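Local coordinates for cell wall surface anchor family protein (Streptococcus agalactiae serogroup V, PDB 3TW0) that forms the adhesive tip pilin of group B streptococcal pili and probably mediates attachment to host cells through a metal-binding von Willebrand factor A-type region, at residues Lys232-Arg237 with Leu274-Tyr279. The protein carries 2 engineered substitutions. Residues are numbered along the deposited sequence; the frame is centred on the assembly and turned at random.
Sequences KLFSDR and LYWRDY
Phe234 and Trp276 stack at the middle of this surface contact. The phenyl ring lies over one face of the indole, the phenyl centroid is 4.4 Å from that of the indole five-membered ring, and the planes diverge by 24°, which defines a face-to-face stack slightly opened rather than an edge-on pair. The closest approach is Phe234 CD2 to Trp276 CD1 at 3.8 Å, while Phe234 CE2 lies over the fused bond between Trp276 CD2 and CE2. Phe234 CG lies anti to the carbonyl carbon (chi1 -57°), which carries the ring across the gap to Trp276.

The polar evidence centres on the Arg237 carbonyl. Trp276 N donates to Arg237 O at 2.9 Å, with an N-H...O angle of 149°. The same oxygen receives a CA-H contact from Tyr275, its CA lying 3.2 Å from Arg237 O, and so is approached by two consecutive residues. Another carbonyl meets the indole in its plane: Asp236 O sits 3.5 Å from Trp276 CD1, a contact at the ring edge and not a hydrogen bond.

Leu233 CD2 brings a methyl group to 3.6 Å from the carbonyl oxygen Tyr279 O, a van der Waals contact.

The contact joins the long loop between helix 220-223 and strand 249-251 to the end of strand 271-276, which pairs antiparallel with strands 70-78 and 249-251, away from the magnesium site. Backbone bonds from Phe234 to Asn280 and Val282 continue the attachment, and Arg237 turns its guanidinium to Lys290 O. Just past the strand, Arg277 packs against strand 70-78, on Ser74 and Ala78.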
ATOM      1  N   LYS A 232      -8.946  -2.762  -6.038  1.00 18.12           N
ATOM      2  CA  LYS A 232      -9.525  -2.063  -7.183  1.00 19.09           C
ATOM      3  C   LYS A 232      -9.857  -0.612  -6.893  1.00 18.79           C
ATOM      4  O   LYS A 232     -10.170  -0.267  -5.769  1.00 18.61           O
ATOM      5  CB  LYS A 232     -10.804  -2.779  -7.667  1.00 19.59           C
ATOM      6  CG  LYS A 232     -10.539  -4.103  -8.420  1.00 23.17           C
ATOM      7  CD  LYS A 232     -11.847  -4.722  -8.988  1.00 29.85           C
ATOM      8  CE  LYS A 232     -12.544  -5.696  -8.011  1.00 32.58           C
ATOM      9  NZ  LYS A 232     -13.117  -5.033  -6.768  1.00 34.97           N
ATOM     10  N   LEU A 233      -9.775   0.235  -7.916  1.00 18.55           N
ATOM     11  CA  LEU A 233     -10.402   1.541  -7.872  1.00 18.34           C
ATOM     12  C   LEU A 233     -11.771   1.376  -8.509  1.00 18.72           C
ATOM     13  O   LEU A 233     -11.938   0.516  -9.395  1.00 19.35           O
ATOM     14  CB  LEU A 233      -9.560   2.554  -8.639  1.00 18.18           C
ATOM     15  CG  LEU A 233      -8.250   2.938  -7.934  1.00 19.56           C
ATOM     16  CD1 LEU A 233      -7.221   3.477  -8.912  1.00 21.14           C
ATOM     17  CD2 LEU A 233      -8.488   3.937  -6.750  1.00 18.31           C
ATOM     18  N   PHE A 234     -12.735   2.196  -8.104  1.00 18.63           N
ATOM     19  CA  PHE A 234     -14.146   1.919  -8.448  1.00 19.70           C
ATOM     20  C   PHE A 234     -14.614   2.709  -9.653  1.00 19.58           C
ATOM     21  O   PHE A 234     -14.429   3.917  -9.720  1.00 17.15           O
ATOM     22  CB  PHE A 234     -15.074   2.138  -7.228  1.00 20.01           C
ATOM     23  CG  PHE A 234     -14.693   1.306  -6.034  1.00 22.55           C
ATOM     24  CD1 PHE A 234     -14.725  -0.081  -6.098  1.00 29.48           C
ATOM     25  CD2 PHE A 234     -14.265   1.899  -4.857  1.00 27.12           C
ATOM     26  CE1 PHE A 234     -14.357  -0.868  -4.979  1.00 30.04           C
ATOM     27  CE2 PHE A 234     -13.905   1.127  -3.730  1.00 26.36           C
ATOM     28  CZ  PHE A 234     -13.949  -0.246  -3.798  1.00 29.42           C
ATOM     29  N   SER A 235     -15.205   2.003 -10.617  1.00 20.50           N
ATOM     30  CA  SER A 235     -15.822   2.679 -11.763  1.00 21.04           C
ATOM     31  C   SER A 235     -17.204   3.231 -11.402  1.00 20.10           C
ATOM     32  O   SER A 235     -17.600   4.297 -11.885  1.00 18.81           O
ATOM     33  CB  SER A 235     -15.864   1.783 -13.016  1.00 21.71           C
ATOM     34  OG  SER A 235     -16.361   0.490 -12.693  1.00 25.28           O
ATOM     35  N   ASP A 236     -17.912   2.513 -10.542  1.00 19.58           N
ATOM     36  CA  ASP A 236     -19.204   2.961 -10.033  1.00 20.10           C
ATOM     37  C   ASP A 236     -18.881   3.721  -8.739  1.00 19.58           C
ATOM     38  O   ASP A 236     -18.347   3.164  -7.781  1.00 19.93           O
ATOM     39  CB  ASP A 236     -20.128   1.747  -9.807  1.00 20.66           C
ATOM     40  CG  ASP A 236     -21.540   2.119  -9.277  1.00 23.40           C
ATOM     41  OD1 ASP A 236     -21.862   3.312  -8.993  1.00 24.30           O
ATOM     42  OD2 ASP A 236     -22.353   1.173  -9.164  1.00 25.09           O
ATOM     43  N   ARG A 237     -19.168   5.007  -8.721  1.00 19.91           N
ATOM     44  CA  ARG A 237     -18.773   5.849  -7.591  1.00 20.41           C
ATOM     45  C   ARG A 237     -19.778   5.822  -6.432  1.00 21.18           C
ATOM     46  O   ARG A 237     -19.486   6.349  -5.339  1.00 20.77           O
ATOM     47  CB  ARG A 237     -18.579   7.278  -8.076  1.00 20.62           C
ATOM     48  CG  ARG A 237     -17.579   7.379  -9.177  1.00 18.84           C
ATOM     49  CD  ARG A 237     -17.740   8.636  -9.944  1.00 20.42           C
ATOM     50  NE  ARG A 237     -16.655   8.812 -10.898  1.00 21.97           N
ATOM     51  CZ  ARG A 237     -16.549   9.836 -11.739  1.00 22.95           C
ATOM     52  NH1 ARG A 237     -17.455  10.795 -11.740  1.00 20.77           N
ATOM     53  NH2 ARG A 237     -15.505   9.913 -12.561  1.00 26.11           N
ATOM     54  N   LEU A 274     -24.751   8.322  -0.575  1.00 24.27           N
ATOM     55  CA  LEU A 274     -23.337   8.056  -0.313  1.00 22.83           C
ATOM     56  C   LEU A 274     -22.549   7.633  -1.560  1.00 22.50           C
ATOM     57  O   LEU A 274     -23.021   6.823  -2.372  1.00 22.53           O
ATOM     58  CB  LEU A 274     -23.200   7.001   0.791  1.00 23.03           C
ATOM     59  CG  LEU A 274     -23.869   7.410   2.123  1.00 21.27           C
ATOM     60  CD1 LEU A 274     -23.798   6.287   3.086  1.00 21.64           C
ATOM     61  CD2 LEU A 274     -23.256   8.696   2.741  1.00 16.74           C
ATOM     62  N   TYR A 275     -21.358   8.222  -1.693  1.00 21.72           N
ATOM     63  CA  TYR A 275     -20.402   7.924  -2.749  1.00 20.40           C
ATOM     64  C   TYR A 275     -19.071   7.604  -2.083  1.00 19.89           C
ATOM     65  O   TYR A 275     -18.751   8.110  -0.982  1.00 19.42           O
ATOM     66  CB  TYR A 275     -20.206   9.148  -3.684  1.00 21.28           C
ATOM     67  CG  TYR A 275     -21.462   9.584  -4.414  1.00 22.80           C
ATOM     68  CD1 TYR A 275     -22.504  10.192  -3.730  1.00 23.31           C
ATOM     69  CD2 TYR A 275     -21.603   9.377  -5.780  1.00 23.96           C
ATOM     70  CE1 TYR A 275     -23.661  10.565  -4.369  1.00 26.97           C
ATOM     71  CE2 TYR A 275     -22.775   9.767  -6.445  1.00 26.95           C
ATOM     72  CZ  TYR A 275     -23.786  10.361  -5.721  1.00 26.41           C
ATOM     73  OH  TYR A 275     -24.937  10.745  -6.327  1.00 30.64           O
ATOM     74  N   TRP A 276     -18.284   6.764  -2.750  1.00 18.53           N
ATOM     75  CA  TRP A 276     -16.916   6.542  -2.350  1.00 18.13           C
ATOM     76  C   TRP A 276     -16.220   7.896  -2.476  1.00 17.53           C
ATOM     77  O   TRP A 276     -16.538   8.671  -3.380  1.00 16.05           O
ATOM     78  CB  TRP A 276     -16.277   5.547  -3.310  1.00 18.31           C
ATOM     79  CG  TRP A 276     -16.966   4.209  -3.331  1.00 18.94           C
ATOM     80  CD1 TRP A 276     -17.634   3.642  -4.369  1.00 21.09           C
ATOM     81  CD2 TRP A 276     -17.035   3.279  -2.253  1.00 20.83           C
ATOM     82  NE1 TRP A 276     -18.121   2.410  -4.007  1.00 20.46           N
ATOM     83  CE2 TRP A 276     -17.764   2.165  -2.708  1.00 21.43           C
ATOM     84  CE3 TRP A 276     -16.549   3.282  -0.936  1.00 20.19           C
ATOM     85  CZ2 TRP A 276     -18.012   1.055  -1.899  1.00 20.97           C
ATOM     86  CZ3 TRP A 276     -16.798   2.183  -0.137  1.00 22.90           C
ATOM     87  CH2 TRP A 276     -17.516   1.081  -0.626  1.00 22.59           C
ATOM     88  N   ARG A 277     -15.299   8.203  -1.572  1.00 17.00           N
ATOM     89  CA  ARG A 277     -14.509   9.429  -1.717  1.00 16.90           C
ATOM     90  C   ARG A 277     -13.669   9.274  -2.996  1.00 17.07           C
ATOM     91  O   ARG A 277     -13.314   8.135  -3.374  1.00 16.00           O
ATOM     92  CB  ARG A 277     -13.634   9.639  -0.489  1.00 17.51           C
ATOM     93  CG  ARG A 277     -14.411   9.872   0.782  1.00 18.72           C
ATOM     94  CD  ARG A 277     -13.481  10.226   1.948  1.00 19.24           C
ATOM     95  NE  ARG A 277     -12.907  11.536   1.741  1.00 16.48           N
ATOM     96  CZ  ARG A 277     -12.160  12.217   2.607  1.00 16.08           C
ATOM     97  NH1 ARG A 277     -11.873  11.747   3.807  1.00 16.97           N
ATOM     98  NH2 ARG A 277     -11.710  13.404   2.261  1.00 16.60           N
ATOM     99  N   ASP A 278     -13.395  10.391  -3.677  1.00 17.42           N
ATOM    100  CA  ASP A 278     -12.869  10.358  -5.044  1.00 17.97           C
ATOM    101  C   ASP A 278     -11.453   9.782  -5.210  1.00 18.59           C
ATOM    102  O   ASP A 278     -11.040   9.441  -6.332  1.00 17.82           O
ATOM    103  CB  ASP A 278     -13.040  11.702  -5.772  1.00 19.13           C
ATOM    104  CG  ASP A 278     -12.177  12.827  -5.189  1.00 22.17           C
ATOM    105  OD1 ASP A 278     -11.056  12.585  -4.714  1.00 25.20           O
ATOM    106  OD2 ASP A 278     -12.632  13.980  -5.235  1.00 28.73           O
ATOM    107  N   TYR A 279     -10.738   9.620  -4.099  1.00 17.99           N
ATOM    108  CA  TYR A 279      -9.476   8.914  -4.127  1.00 18.72           C
ATOM    109  C   TYR A 279      -9.669   7.385  -4.265  1.00 18.08           C
ATOM    110  O   TYR A 279      -8.714   6.662  -4.485  1.00 17.82           O
ATOM    111  CB  TYR A 279      -8.571   9.283  -2.937  1.00 18.31           C
ATOM    112  CG  TYR A 279      -9.174   9.118  -1.566  1.00 21.58           C
ATOM    113  CD1 TYR A 279      -9.380  10.230  -0.740  1.00 22.11           C
ATOM    114  CD2 TYR A 279      -9.508   7.866  -1.078  1.00 20.45           C
ATOM    115  CE1 TYR A 279      -9.925  10.081   0.537  1.00 23.14           C
ATOM    116  CE2 TYR A 279     -10.035   7.712   0.172  1.00 22.96           C
ATOM    117  CZ  TYR A 279     -10.242   8.830   0.985  1.00 23.52           C
ATOM    118  OH  TYR A 279     -10.787   8.649   2.246  1.00 23.75           O
TER